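DNA primase (Aquifex aeolicus, PDB 2AU3) probably synthesises the short RNA primers that DNA polymerase extends during DNA replication, copying single-stranded DNA with ribonucleoside triphosphates. Local coordinates at residues N25-K28 / Y33-N36; P45-S50 / Q54-F59; R368-Y373 / S388-K393; V381-L386 / I400-I405. One frame throughout, in Å; residues are numbered along the deposited sequence.

Interaction 1: N25-K28 / Y33-N36; sequences NLEK and YRTN
Glu27 and Arg34 form an antiparallel hydrogen-bonded pair, Glu27 N reaching Arg34 O at 3.0 Å and Arg34 N returning to Glu27 O at 2.9 Å, and the neighbouring pair Lys28 and Tyr33 is non-hydrogen-bonded. Beyond the paired residues, the hydroxyl OG1 of Thr35 donates to Asn25 O at 2.7 Å, tilted 33° from the carbonyl plane, and adds a side-chain bond beyond the strand pairing. These are the two strands of the first beta hairpin of the CHC2 zinc-binding domain, at one border of its antiparallel sheet. On one face, Tyr33 has its CG anti to the carbonyl carbon (chi1 -67°), which lays the ring beside Lys28; CD of that lysine comes within 3.4 Å of Tyr33 OH, while its NZ bonds to Gly30 O. Leu26 CB meets Tyr33 CB at 3.9 Å, the two side chains crossing nearly at right angles. An alanine at Tyr33 would remove the ring and probably leave the Lys28 methylenes without their apolar cover, Leu26 CB keeping only its contact with CB. On the other face Glu27 and Arg34 run side by side in a long salt bridge, OE1 to NH2 3.5 Å, and a water joins Glu27 OE1 to Arg34 NE, lying in the guanidinium plane.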
loop_
_atom_site.group_PDB
_atom_site.type_symbol
_atom_site.label_atom_id
_atom_site.label_comp_id
_atom_site.label_asym_id
_atom_site.label_seq_id
_atom_site.Cartn_x
_atom_site.Cartn_y
_atom_site.Cartn_z
ATOM N N ASN A 25 -15.115 27.570 5.240
ATOM C CA ASN A 25 -14.420 28.626 4.528
ATOM C C ASN A 25 -13.158 28.061 3.884
ATOM O O ASN A 25 -12.177 27.774 4.572
ATOM C CB ASN A 25 -14.041 29.769 5.479
ATOM C CG ASN A 25 -15.189 30.193 6.372
ATOM O OD1 ASN A 25 -16.234 30.614 5.891
ATOM N ND2 ASN A 25 -14.992 30.094 7.684
ATOM N N LEU A 26 -13.184 27.908 2.566
ATOM C CA LEU A 26 -12.085 27.271 1.867
ATOM C C LEU A 26 -11.226 28.347 1.221
ATOM O O LEU A 26 -11.748 29.233 0.523
ATOM C CB LEU A 26 -12.598 26.268 0.823
ATOM C CG LEU A 26 -13.350 25.023 1.317
ATOM C CD1 LEU A 26 -13.806 24.191 0.142
ATOM C CD2 LEU A 26 -12.503 24.189 2.259
ATOM N N GLU A 27 -9.925 28.295 1.493
ATOM C CA GLU A 27 -8.962 29.163 0.825
ATOM C C GLU A 27 -8.258 28.364 -0.260
ATOM O O GLU A 27 -7.842 27.235 -0.021
ATOM C CB GLU A 27 -7.902 29.664 1.808
ATOM C CG GLU A 27 -6.952 30.685 1.172
ATOM C CD GLU A 27 -5.608 30.812 1.875
ATOM O OE1 GLU A 27 -5.385 30.112 2.896
ATOM O OE2 GLU A 27 -4.763 31.625 1.400
ATOM N N LYS A 28 -8.112 28.952 -1.444
ATOM C CA LYS A 28 -7.454 28.276 -2.546
ATOM C C LYS A 28 -5.952 28.341 -2.340
ATOM O O LYS A 28 -5.391 29.427 -2.280
ATOM C CB LYS A 28 -7.823 28.919 -3.888
ATOM C CG LYS A 28 -7.510 28.000 -5.093
ATOM C CD LYS A 28 -8.556 28.149 -6.201
ATOM C CE LYS A 28 -8.371 27.107 -7.320
ATOM N NZ LYS A 28 -6.950 26.920 -7.691
ATOM N N TYR A 33 -7.756 23.327 -2.012
ATOM C CA TYR A 33 -8.308 24.246 -1.018
ATOM C C TYR A 33 -7.917 23.755 0.345
ATOM O O TYR A 33 -7.737 22.557 0.546
ATOM C CB TYR A 33 -9.830 24.331 -1.118
ATOM C CG TYR A 33 -10.309 24.980 -2.386
ATOM C CD1 TYR A 33 -10.490 26.356 -2.455
ATOM C CD2 TYR A 33 -10.588 24.220 -3.519
ATOM C CE1 TYR A 33 -10.927 26.965 -3.621
ATOM C CE2 TYR A 33 -11.032 24.820 -4.692
ATOM C CZ TYR A 33 -11.210 26.194 -4.734
ATOM O OH TYR A 33 -11.628 26.819 -5.901
ATOM N N ARG A 34 -7.742 24.685 1.277
ATOM C CA ARG A 34 -7.447 24.307 2.638
ATOM C C ARG A 34 -8.221 25.186 3.613
ATOM O O ARG A 34 -8.655 26.301 3.266
ATOM C CB ARG A 34 -5.941 24.350 2.922
ATOM C CG ARG A 34 -5.452 25.716 3.280
ATOM C CD ARG A 34 -4.096 25.777 3.971
ATOM N NE ARG A 34 -3.746 27.190 4.163
ATOM C CZ ARG A 34 -2.524 27.689 4.084
ATOM N NH1 ARG A 34 -1.492 26.903 3.822
ATOM N NH2 ARG A 34 -2.335 28.983 4.253
ATOM N N THR A 35 -8.396 24.662 4.821
ATOM C CA THR A 35 -9.121 25.345 5.889
ATOM C C THR A 35 -8.762 24.634 7.196
ATOM O O THR A 35 -7.949 23.692 7.186
ATOM C CB THR A 35 -10.650 25.315 5.599
ATOM O OG1 THR A 35 -11.362 26.088 6.580
ATOM C CG2 THR A 35 -11.211 23.922 5.766
ATOM N N ASN A 36 -9.292 25.095 8.327
ATOM C CA ASN A 36 -8.993 24.413 9.587
ATOM C C ASN A 36 -9.921 23.229 9.700
ATOM O O ASN A 36 -11.099 23.320 9.341
ATOM C CB ASN A 36 -9.157 25.322 10.818
ATOM C CG ASN A 36 -8.386 26.621 10.706
ATOM O OD1 ASN A 36 -7.213 26.699 11.070
ATOM N ND2 ASN A 36 -9.056 27.659 10.241
HETATM O O HOH W 1 -6.478 28.032 5.146
#

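Interaction 2: P45-S50 / Q54-F59; sequences PSFYVS and QIFKCF. With ZN (zinc ion), chain B.
Phe47 carries its ring anti to the backbone N (chi1 -178°), whereas Phe56 holds CG between its backbone N and carbonyl carbon (chi1 67°), and these two settings bring the rings together on one face of the sheet. Their planes are only 14° apart but slid so far that they barely overlap, Phe47 CZ touching Phe56 CD1 at 3.4 Å. Phe47 CD1 also rests on Cys58 CB, and Val49 CG2 lies against Phe56 CB at 4.2 Å; Ile20 of helix 16-23 packs on both Val49 and Phe56. Strands 47-50 and 55-58 form an antiparallel beta hairpin within the CHC2 zinc ribbon, and Cys58, paired with Phe47 across the strands, sends SG to the zinc ion at 2.4 Å. Cys37, His40 and Cys61 complete the site. Replacing Phe47 by an alanine would probably open a gap beside Phe56 and deprive the zinc ligand Cys58 of a hydrophobic neighbour at its CB. Reciprocal backbone bonds join Tyr48 and Lys57, Lys57 N to Tyr48 O at 2.9 Å and Tyr48 N to Lys57 O at 3.0 Å. At the zinc end, Phe59 N donates to Ser46 O at 2.6 Å. On the opposite face Tyr48 CD2 meets Phe59 CD1 at 3.8 Å, the rings set obliquely, while Lys57 NZ bonds to Gly62 O and forms a salt bridge with Asp144.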
loop_
_atom_site.group_PDB
_atom_site.type_symbol
_atom_site.label_atom_id
_atom_site.label_comp_id
_atom_site.label_asym_id
_atom_site.label_seq_id
_atom_site.Cartn_x
_atom_site.Cartn_y
_atom_site.Cartn_z
ATOM N N PRO A 45 -4.238 25.511 9.532
ATOM C CA PRO A 45 -5.109 24.784 8.603
ATOM C C PRO A 45 -4.396 23.561 8.000
ATOM O O PRO A 45 -3.364 23.714 7.351
ATOM C CB PRO A 45 -5.437 25.826 7.535
ATOM C CG PRO A 45 -5.283 27.139 8.234
ATOM C CD PRO A 45 -4.129 26.942 9.188
ATOM N N SER A 46 -4.935 22.371 8.249
ATOM C CA SER A 46 -4.304 21.118 7.831
ATOM C C SER A 46 -5.251 20.246 7.008
ATOM O O SER A 46 -4.920 19.118 6.660
ATOM C CB SER A 46 -3.851 20.326 9.057
ATOM O OG SER A 46 -3.026 21.127 9.870
ATOM N N PHE A 47 -6.421 20.790 6.707
ATOM C CA PHE A 47 -7.514 20.052 6.067
ATOM C C PHE A 47 -7.620 20.489 4.617
ATOM O O PHE A 47 -7.955 21.651 4.332
ATOM C CB PHE A 47 -8.816 20.352 6.822
ATOM C CG PHE A 47 -10.019 19.619 6.301
ATOM C CD1 PHE A 47 -10.535 18.533 6.999
ATOM C CD2 PHE A 47 -10.679 20.059 5.144
ATOM C CE1 PHE A 47 -11.682 17.862 6.542
ATOM C CE2 PHE A 47 -11.816 19.401 4.678
ATOM C CZ PHE A 47 -12.326 18.300 5.378
ATOM N N TYR A 48 -7.338 19.557 3.702
ATOM C CA TYR A 48 -7.220 19.865 2.285
ATOM C C TYR A 48 -8.307 19.210 1.461
ATOM O O TYR A 48 -8.726 18.092 1.742
ATOM C CB TYR A 48 -5.839 19.466 1.747
ATOM C CG TYR A 48 -4.725 20.361 2.244
ATOM C CD1 TYR A 48 -4.243 21.404 1.466
ATOM C CD2 TYR A 48 -4.160 20.157 3.499
ATOM C CE1 TYR A 48 -3.212 22.217 1.920
ATOM C CE2 TYR A 48 -3.146 20.963 3.960
ATOM C CZ TYR A 48 -2.681 21.992 3.170
ATOM O OH TYR A 48 -1.682 22.789 3.650
ATOM N N VAL A 49 -8.769 19.933 0.445
ATOM C CA VAL A 49 -9.729 19.414 -0.503
ATOM C C VAL A 49 -9.096 19.478 -1.884
ATOM O O VAL A 49 -8.646 20.540 -2.309
ATOM C CB VAL A 49 -11.039 20.236 -0.469
ATOM C CG1 VAL A 49 -12.030 19.687 -1.496
ATOM C CG2 VAL A 49 -11.652 20.225 0.962
ATOM N N SER A 50 -9.006 18.335 -2.562
ATOM C CA SER A 50 -8.389 18.308 -3.883
ATOM C C SER A 50 -9.497 18.225 -4.927
ATOM O O SER A 50 -10.248 17.251 -4.961
ATOM C CB SER A 50 -7.448 17.104 -3.992
ATOM O OG SER A 50 -7.190 16.781 -5.348
ATOM N N GLN A 54 -10.906 14.661 -5.940
ATOM C CA GLN A 54 -12.301 14.652 -5.464
ATOM C C GLN A 54 -12.411 14.009 -4.074
ATOM O O GLN A 54 -13.394 13.339 -3.746
ATOM C CB GLN A 54 -13.235 13.977 -6.478
ATOM C CG GLN A 54 -13.610 14.846 -7.698
ATOM C CD GLN A 54 -14.410 16.087 -7.316
ATOM O OE1 GLN A 54 -15.522 15.974 -6.804
ATOM N NE2 GLN A 54 -13.842 17.275 -7.577
ATOM N N ILE A 55 -11.388 14.237 -3.261
ATOM C CA ILE A 55 -11.359 13.759 -1.883
ATOM C C ILE A 55 -10.919 14.900 -0.982
ATOM O O ILE A 55 -10.424 15.919 -1.458
ATOM C CB ILE A 55 -10.399 12.547 -1.741
ATOM C CG1 ILE A 55 -8.976 12.926 -2.184
ATOM C CG2 ILE A 55 -10.987 11.302 -2.480
ATOM C CD1 ILE A 55 -7.891 11.775 -2.037
ATOM N N PHE A 56 -11.096 14.728 0.317
ATOM C CA PHE A 56 -10.522 15.636 1.300
ATOM C C PHE A 56 -9.568 14.780 2.109
ATOM O O PHE A 56 -9.681 13.563 2.085
ATOM C CB PHE A 56 -11.611 16.260 2.193
ATOM C CG PHE A 56 -12.304 15.266 3.118
ATOM C CD1 PHE A 56 -11.832 15.055 4.426
ATOM C CD2 PHE A 56 -13.431 14.556 2.692
ATOM C CE1 PHE A 56 -12.478 14.154 5.296
ATOM C CE2 PHE A 56 -14.076 13.632 3.566
ATOM C CZ PHE A 56 -13.594 13.443 4.859
ATOM N N LYS A 57 -8.614 15.407 2.782
ATOM C CA LYS A 57 -7.697 14.679 3.670
ATOM C C LYS A 57 -7.154 15.672 4.673
ATOM O O LYS A 57 -6.604 16.711 4.283
ATOM C CB LYS A 57 -6.535 14.058 2.879
ATOM C CG LYS A 57 -5.496 13.289 3.733
ATOM C CD LYS A 57 -6.041 11.937 4.297
ATOM C CE LYS A 57 -4.892 11.165 5.026
ATOM N NZ LYS A 57 -5.373 9.899 5.679
ATOM N N CYS A 58 -7.319 15.371 5.956
ATOM C CA CYS A 58 -6.709 16.189 6.991
ATOM C C CYS A 58 -5.297 15.719 7.310
ATOM O O CYS A 58 -5.098 14.591 7.734
ATOM C CB CYS A 58 -7.544 16.197 8.259
ATOM S SG CYS A 58 -6.869 17.392 9.398
ATOM N N PHE A 59 -4.322 16.594 7.104
ATOM C CA PHE A 59 -2.935 16.283 7.453
ATOM C C PHE A 59 -2.701 16.424 8.941
ATOM O O PHE A 59 -1.607 16.184 9.421
ATOM C CB PHE A 59 -1.971 17.180 6.694
ATOM C CG PHE A 59 -1.756 16.761 5.284
ATOM C CD1 PHE A 59 -2.826 16.706 4.392
ATOM C CD2 PHE A 59 -0.489 16.383 4.845
ATOM C CE1 PHE A 59 -2.643 16.304 3.070
ATOM C CE2 PHE A 59 -0.289 15.989 3.519
ATOM C CZ PHE A 59 -1.375 15.942 2.632
HETATM ZN ZN ZN B . -8.374 16.856 11.196
#

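Interaction 3: R368-Y373 / S388-K393; sequences REFRYY and SEFHTK
Aromatic stacking joins Phe370 to Phe390, and across these two helical segments it is the one direct contact. The rings lie face to face with centroids 4.2 Å apart, yet their planes open by 26°, so the stack is a shallow wedge. Phe390 CD1 stands over the centre of the Phe370 ring, 3.4 Å above its plane. In the other direction Phe370 CD2 sits above the Phe390 ring nearer its rim, an uneven overlap that reflects the offset of one ring along the other. Each phenylalanine has CG anti to its own backbone N (chi1 -173° in Phe370, -157° in Phe390), and the side chains, reaching out from facing helices, slide past one another in opposite directions. Apolar contact follows from that slide: CE2 of Phe370 runs beyond the opposing ring to touch Phe390 CB at 3.6 Å, and Phe370 CB meets Phe390 CE1 at 3.9 Å. No hydrogen bond crosses between the segments, and both phenylalanines are buried. One polar interaction lies within the second segment: Thr392 OG1 donates to Ser388 O at 2.9 Å, and Thr392 N reaches that same oxygen from the opposite face of its carbonyl plane, so one acceptor takes two donors one turn along the helix. Ile356 of helix 351-358 packs on Phe370, while Leu401 and Ala359 touch Phe390. The stacked pair thus belongs to the hydrophobic core of the DnaG helical domain, where side chains from helices 363-374 and 380-394 pack against each other in the helical bundle.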
loop_
_atom_site.group_PDB
_atom_site.type_symbol
_atom_site.label_atom_id
_atom_site.label_comp_id
_atom_site.label_asym_id
_atom_site.label_seq_id
_atom_site.Cartn_x
_atom_site.Cartn_y
_atom_site.Cartn_z
ATOM N N ARG A 368 26.315 -19.697 -14.380
ATOM C CA ARG A 368 25.072 -20.385 -14.041
ATOM C C ARG A 368 23.952 -19.382 -13.805
ATOM O O ARG A 368 22.849 -19.529 -14.343
ATOM C CB ARG A 368 25.265 -21.219 -12.775
ATOM C CG ARG A 368 24.808 -22.643 -12.925
ATOM C CD ARG A 368 23.851 -23.096 -11.820
ATOM N NE ARG A 368 24.580 -23.782 -10.761
ATOM C CZ ARG A 368 24.023 -24.440 -9.758
ATOM N NH1 ARG A 368 22.700 -24.512 -9.625
ATOM N NH2 ARG A 368 24.807 -25.024 -8.878
ATOM N N GLU A 369 24.259 -18.359 -12.999
ATOM C CA GLU A 369 23.283 -17.343 -12.618
ATOM C C GLU A 369 22.884 -16.541 -13.835
ATOM O O GLU A 369 21.711 -16.389 -14.121
ATOM C CB GLU A 369 23.870 -16.397 -11.566
ATOM C CG GLU A 369 23.661 -16.839 -10.127
ATOM C CD GLU A 369 23.652 -15.658 -9.155
ATOM O OE1 GLU A 369 24.641 -14.874 -9.157
ATOM O OE2 GLU A 369 22.662 -15.520 -8.392
ATOM N N PHE A 370 23.886 -16.054 -14.553
ATOM C CA PHE A 370 23.671 -15.270 -15.768
ATOM C C PHE A 370 22.761 -15.983 -16.771
ATOM O O PHE A 370 21.769 -15.403 -17.244
ATOM C CB PHE A 370 25.003 -14.944 -16.421
ATOM C CG PHE A 370 24.897 -13.997 -17.589
ATOM C CD1 PHE A 370 24.896 -12.625 -17.389
ATOM C CD2 PHE A 370 24.844 -14.478 -18.893
ATOM C CE1 PHE A 370 24.817 -11.747 -18.482
ATOM C CE2 PHE A 370 24.759 -13.605 -19.974
ATOM C CZ PHE A 370 24.735 -12.250 -19.763
ATOM N N ARG A 371 23.087 -17.231 -17.086
ATOM C CA ARG A 371 22.299 -17.971 -18.059
ATOM C C ARG A 371 20.908 -18.271 -17.512
ATOM O O ARG A 371 19.949 -18.239 -18.248
ATOM C CB ARG A 371 23.031 -19.231 -18.534
ATOM C CG ARG A 371 22.506 -20.531 -17.983
ATOM C CD ARG A 371 23.459 -21.744 -18.169
ATOM N NE ARG A 371 23.144 -22.500 -19.378
ATOM C CZ ARG A 371 23.480 -23.767 -19.590
ATOM N NH1 ARG A 371 24.168 -24.451 -18.676
ATOM N NH2 ARG A 371 23.142 -24.352 -20.732
ATOM N N TYR A 372 20.803 -18.529 -16.213
ATOM C CA TYR A 372 19.491 -18.672 -15.571
ATOM C C TYR A 372 18.642 -17.382 -15.672
ATOM O O TYR A 372 17.506 -17.426 -16.107
ATOM C CB TYR A 372 19.671 -19.116 -14.129
ATOM C CG TYR A 372 18.427 -19.087 -13.277
ATOM C CD1 TYR A 372 17.501 -20.133 -13.318
ATOM C CD2 TYR A 372 18.201 -18.045 -12.395
ATOM C CE1 TYR A 372 16.365 -20.117 -12.522
ATOM C CE2 TYR A 372 17.080 -18.026 -11.584
ATOM C CZ TYR A 372 16.158 -19.052 -11.661
ATOM O OH TYR A 372 15.047 -19.017 -10.862
ATOM N N TYR A 373 19.178 -16.239 -15.260
ATOM C CA TYR A 373 18.389 -14.996 -15.350
ATOM C C TYR A 373 18.046 -14.633 -16.779
ATOM O O TYR A 373 16.952 -14.149 -17.067
ATOM C CB TYR A 373 19.103 -13.823 -14.685
ATOM C CG TYR A 373 19.100 -13.920 -13.205
ATOM C CD1 TYR A 373 17.936 -14.220 -12.523
ATOM C CD2 TYR A 373 20.288 -13.773 -12.483
ATOM C CE1 TYR A 373 17.929 -14.360 -11.144
ATOM C CE2 TYR A 373 20.303 -13.891 -11.109
ATOM C CZ TYR A 373 19.116 -14.177 -10.440
ATOM O OH TYR A 373 19.106 -14.306 -9.073
ATOM N N SER A 388 25.905 -11.887 -25.950
ATOM C CA SER A 388 27.085 -11.538 -26.738
ATOM C C SER A 388 28.180 -10.921 -25.880
ATOM O O SER A 388 29.341 -11.280 -26.017
ATOM C CB SER A 388 26.723 -10.595 -27.889
ATOM O OG SER A 388 25.797 -11.214 -28.745
ATOM N N GLU A 389 27.796 -10.001 -25.000
ATOM C CA GLU A 389 28.742 -9.291 -24.142
ATOM C C GLU A 389 29.484 -10.260 -23.217
ATOM O O GLU A 389 30.714 -10.182 -23.077
ATOM C CB GLU A 389 28.005 -8.225 -23.317
ATOM C CG GLU A 389 28.834 -7.006 -22.935
ATOM C CD GLU A 389 28.129 -6.084 -21.933
ATOM O OE1 GLU A 389 26.882 -5.957 -21.986
ATOM O OE2 GLU A 389 28.826 -5.469 -21.090
ATOM N N PHE A 390 28.728 -11.175 -22.595
ATOM C CA PHE A 390 29.288 -12.180 -21.697
ATOM C C PHE A 390 30.213 -13.151 -22.458
ATOM O O PHE A 390 31.297 -13.486 -21.974
ATOM C CB PHE A 390 28.167 -12.962 -21.023
ATOM C CG PHE A 390 28.566 -13.621 -19.732
ATOM C CD1 PHE A 390 28.278 -13.016 -18.518
ATOM C CD2 PHE A 390 29.179 -14.870 -19.729
ATOM C CE1 PHE A 390 28.620 -13.632 -17.304
ATOM C CE2 PHE A 390 29.523 -15.502 -18.523
ATOM C CZ PHE A 390 29.246 -14.877 -17.305
ATOM N N HIS A 391 29.763 -13.602 -23.631
ATOM C CA HIS A 391 30.547 -14.476 -24.501
ATOM C C HIS A 391 31.883 -13.811 -24.884
ATOM O O HIS A 391 32.961 -14.415 -24.739
ATOM C CB HIS A 391 29.724 -14.802 -25.750
ATOM C CG HIS A 391 30.507 -15.443 -26.857
ATOM N ND1 HIS A 391 30.864 -16.776 -26.843
ATOM C CD2 HIS A 391 30.976 -14.940 -28.022
ATOM C CE1 HIS A 391 31.536 -17.060 -27.944
ATOM N NE2 HIS A 391 31.615 -15.965 -28.678
ATOM N N THR A 392 31.795 -12.569 -25.361
ATOM C CA THR A 392 32.957 -11.780 -25.753
ATOM C C THR A 392 33.940 -11.698 -24.607
ATOM O O THR A 392 35.109 -12.041 -24.742
ATOM C CB THR A 392 32.530 -10.358 -26.199
ATOM O OG1 THR A 392 31.768 -10.441 -27.409
ATOM C CG2 THR A 392 33.760 -9.487 -26.477
ATOM N N LYS A 393 33.429 -11.233 -23.472
ATOM C CA LYS A 393 34.226 -11.094 -22.280
ATOM C C LYS A 393 34.776 -12.450 -21.728
ATOM O O LYS A 393 35.988 -12.566 -21.586
ATOM C CB LYS A 393 33.443 -10.365 -21.172
ATOM C CG LYS A 393 34.248 -10.122 -19.900
ATOM C CD LYS A 393 33.609 -9.101 -18.968
ATOM C CE LYS A 393 34.601 -8.615 -17.919
ATOM N NZ LYS A 393 33.943 -7.760 -16.892
#

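Interaction 4: V381-L386 / I400-I405; sequences VRRFAL and ILLMKI
Arg383 meets Leu402 across this contact through the flat end of its side chain. It leaves helix 380-394 with CG anti to the backbone N (chi1 -169°) and stays extended from CG to NE, a reach that carries the guanidinium over to the turn following helix 398-401. Leu402 CD2 lies over one face of that group, 3.8 Å above the plane and displaced toward its rim; NH1 is the nearest nitrogen, also at 3.8 Å. At the guanidinium edge, near its plane, Met403 CE approaches NH2 at 4.4 Å. NE does not serve this contact, for it donates to Leu374 O at the end of helix 363-374, a bond that helps fix the direction of the arginine. One residue further along, Phe384 turns its CB away from the partner segment, and its ring touches Met398 instead. The opposing surface is shaped by a Schellman motif: Met403, at positive phi, is the C-prime residue, with its N bonded to Ile400 O at 3.2 Å and Lys404 N bonded to Glu399 O. With no hydrogen bond or salt bridge between the segments, the contact rests on van der Waals packing of a cationic plane against aliphatic carbon, while the directional hold on Arg383 comes from a third helix.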
loop_
_atom_site.group_PDB
_atom_site.type_symbol
_atom_site.label_atom_id
_atom_site.label_comp_id
_atom_site.label_asym_id
_atom_site.label_seq_id
_atom_site.Cartn_x
_atom_site.Cartn_y
_atom_site.Cartn_z
ATOM N N VAL A 381 16.125 -9.469 -28.577
ATOM C CA VAL A 381 17.178 -8.560 -29.022
ATOM C C VAL A 381 18.108 -8.212 -27.846
ATOM O O VAL A 381 19.327 -8.382 -27.935
ATOM C CB VAL A 381 16.594 -7.293 -29.698
ATOM C CG1 VAL A 381 17.690 -6.283 -30.004
ATOM C CG2 VAL A 381 15.861 -7.676 -30.990
ATOM N N ARG A 382 17.502 -7.775 -26.741
ATOM C CA ARG A 382 18.220 -7.507 -25.500
ATOM C C ARG A 382 18.894 -8.777 -24.984
ATOM O O ARG A 382 20.091 -8.758 -24.637
ATOM C CB ARG A 382 17.263 -6.956 -24.440
ATOM C CG ARG A 382 17.924 -6.635 -23.086
ATOM C CD ARG A 382 18.933 -5.474 -23.133
ATOM N NE ARG A 382 19.409 -5.075 -21.806
ATOM C CZ ARG A 382 20.649 -4.667 -21.550
ATOM N NH1 ARG A 382 21.559 -4.627 -22.527
ATOM N NH2 ARG A 382 20.990 -4.316 -20.317
ATOM N N ARG A 383 18.139 -9.879 -24.960
ATOM C CA ARG A 383 18.701 -11.157 -24.544
ATOM C C ARG A 383 20.032 -11.412 -25.254
ATOM O O ARG A 383 21.042 -11.646 -24.595
ATOM C CB ARG A 383 17.725 -12.301 -24.781
ATOM C CG ARG A 383 18.146 -13.620 -24.121
ATOM C CD ARG A 383 17.159 -14.755 -24.287
ATOM N NE ARG A 383 17.420 -15.825 -23.321
ATOM C CZ ARG A 383 17.585 -17.116 -23.635
ATOM N NH1 ARG A 383 17.511 -17.513 -24.903
ATOM N NH2 ARG A 383 17.817 -18.007 -22.682
ATOM N N PHE A 384 20.025 -11.312 -26.592
ATOM C CA PHE A 384 21.189 -11.627 -27.416
ATOM C C PHE A 384 22.406 -10.739 -27.140
ATOM O O PHE A 384 23.553 -11.213 -27.137
ATOM C CB PHE A 384 20.833 -11.562 -28.911
ATOM C CG PHE A 384 22.001 -11.803 -29.814
ATOM C CD1 PHE A 384 22.351 -13.098 -30.186
ATOM C CD2 PHE A 384 22.770 -10.738 -30.272
ATOM C CE1 PHE A 384 23.448 -13.329 -31.026
ATOM C CE2 PHE A 384 23.865 -10.948 -31.109
ATOM C CZ PHE A 384 24.203 -12.259 -31.488
ATOM N N ALA A 385 22.149 -9.443 -26.981
ATOM C CA ALA A 385 23.193 -8.461 -26.700
ATOM C C ALA A 385 23.863 -8.770 -25.378
ATOM O O ALA A 385 25.081 -8.642 -25.244
ATOM C CB ALA A 385 22.603 -7.074 -26.662
ATOM N N LEU A 386 23.056 -9.191 -24.405
ATOM C CA LEU A 386 23.595 -9.564 -23.105
ATOM C C LEU A 386 24.433 -10.832 -23.236
ATOM O O LEU A 386 25.546 -10.892 -22.717
ATOM C CB LEU A 386 22.477 -9.709 -22.053
ATOM C CG LEU A 386 21.824 -8.382 -21.630
ATOM C CD1 LEU A 386 20.502 -8.599 -20.849
ATOM C CD2 LEU A 386 22.780 -7.477 -20.842
ATOM N N ILE A 400 25.964 -22.351 -24.619
ATOM C CA ILE A 400 25.869 -22.548 -23.167
ATOM C C ILE A 400 24.988 -21.453 -22.541
ATOM O O ILE A 400 24.066 -21.736 -21.770
ATOM C CB ILE A 400 27.287 -22.528 -22.500
ATOM C CG1 ILE A 400 28.167 -23.700 -22.981
ATOM C CG2 ILE A 400 27.175 -22.466 -20.964
ATOM C CD1 ILE A 400 27.507 -25.089 -22.908
ATOM N N LEU A 401 25.282 -20.203 -22.897
ATOM C CA LEU A 401 24.556 -19.046 -22.405
ATOM C C LEU A 401 23.076 -19.010 -22.808
ATOM O O LEU A 401 22.234 -18.537 -22.046
ATOM C CB LEU A 401 25.247 -17.754 -22.850
ATOM C CG LEU A 401 26.716 -17.572 -22.451
ATOM C CD1 LEU A 401 27.257 -16.276 -23.059
ATOM C CD2 LEU A 401 26.875 -17.588 -20.922
ATOM N N LEU A 402 22.768 -19.494 -24.002
ATOM C CA LEU A 402 21.384 -19.505 -24.475
ATOM C C LEU A 402 20.640 -20.794 -24.093
ATOM O O LEU A 402 19.485 -20.993 -24.487
ATOM C CB LEU A 402 21.326 -19.245 -25.979
ATOM C CG LEU A 402 21.773 -17.846 -26.402
ATOM C CD1 LEU A 402 21.380 -17.560 -27.843
ATOM C CD2 LEU A 402 21.193 -16.766 -25.468
ATOM N N MET A 403 21.303 -21.636 -23.296
ATOM C CA MET A 403 20.752 -22.899 -22.803
ATOM C C MET A 403 20.275 -23.819 -23.938
ATOM O O MET A 403 19.251 -24.506 -23.813
ATOM C CB MET A 403 19.662 -22.665 -21.731
ATOM C CG MET A 403 20.227 -22.504 -20.299
ATOM S SD MET A 403 19.002 -22.351 -18.940
ATOM C CE MET A 403 18.156 -20.870 -19.389
ATOM N N LYS A 404 21.037 -23.812 -25.037
ATOM C CA LYS A 404 20.816 -24.688 -26.191
ATOM C C LYS A 404 21.358 -26.085 -25.908
ATOM O O LYS A 404 22.572 -26.273 -25.790
ATOM C CB LYS A 404 21.498 -24.127 -27.446
ATOM C CG LYS A 404 21.432 -22.616 -27.589
ATOM C CD LYS A 404 21.523 -22.185 -29.047
ATOM C CE LYS A 404 20.802 -20.858 -29.281
ATOM N NZ LYS A 404 19.488 -21.010 -29.943
ATOM N N ILE A 405 20.449 -27.058 -25.834
ATOM C CA ILE A 405 20.778 -28.433 -25.436
ATOM C C ILE A 405 21.374 -29.259 -26.585
ATOM O O ILE A 405 21.832 -28.711 -27.590
ATOM C CB ILE A 405 19.522 -29.134 -24.851
ATOM C CG1 ILE A 405 18.999 -28.368 -23.623
ATOM C CG2 ILE A 405 19.833 -30.591 -24.487
ATOM C CD1 ILE A 405 17.520 -28.052 -23.673
#

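How the interactions relate
From the N terminus, interaction 1 closes the short hairpin turn between strands 27-29 and 32-35, and interaction 2 then closes the next hairpin, 47-50 with 55-58. The two are in series yet touch, because strands 32-35 and 47-50 are neighbours in one sheet: Tyr33 O to Val49 N is 2.8 Å, a probable hydrogen bond. Much later come interactions 3 and 4, whose segments alternate, so their loops cross; both draw on helix 380-394, tying it to helix 363-374 and to the C-terminal turn after helix 398-401. Centres of interactions 1 and 3 stand about 59 Å apart, placing the zinc domain and the helical domain on opposite sides of the chain's centre.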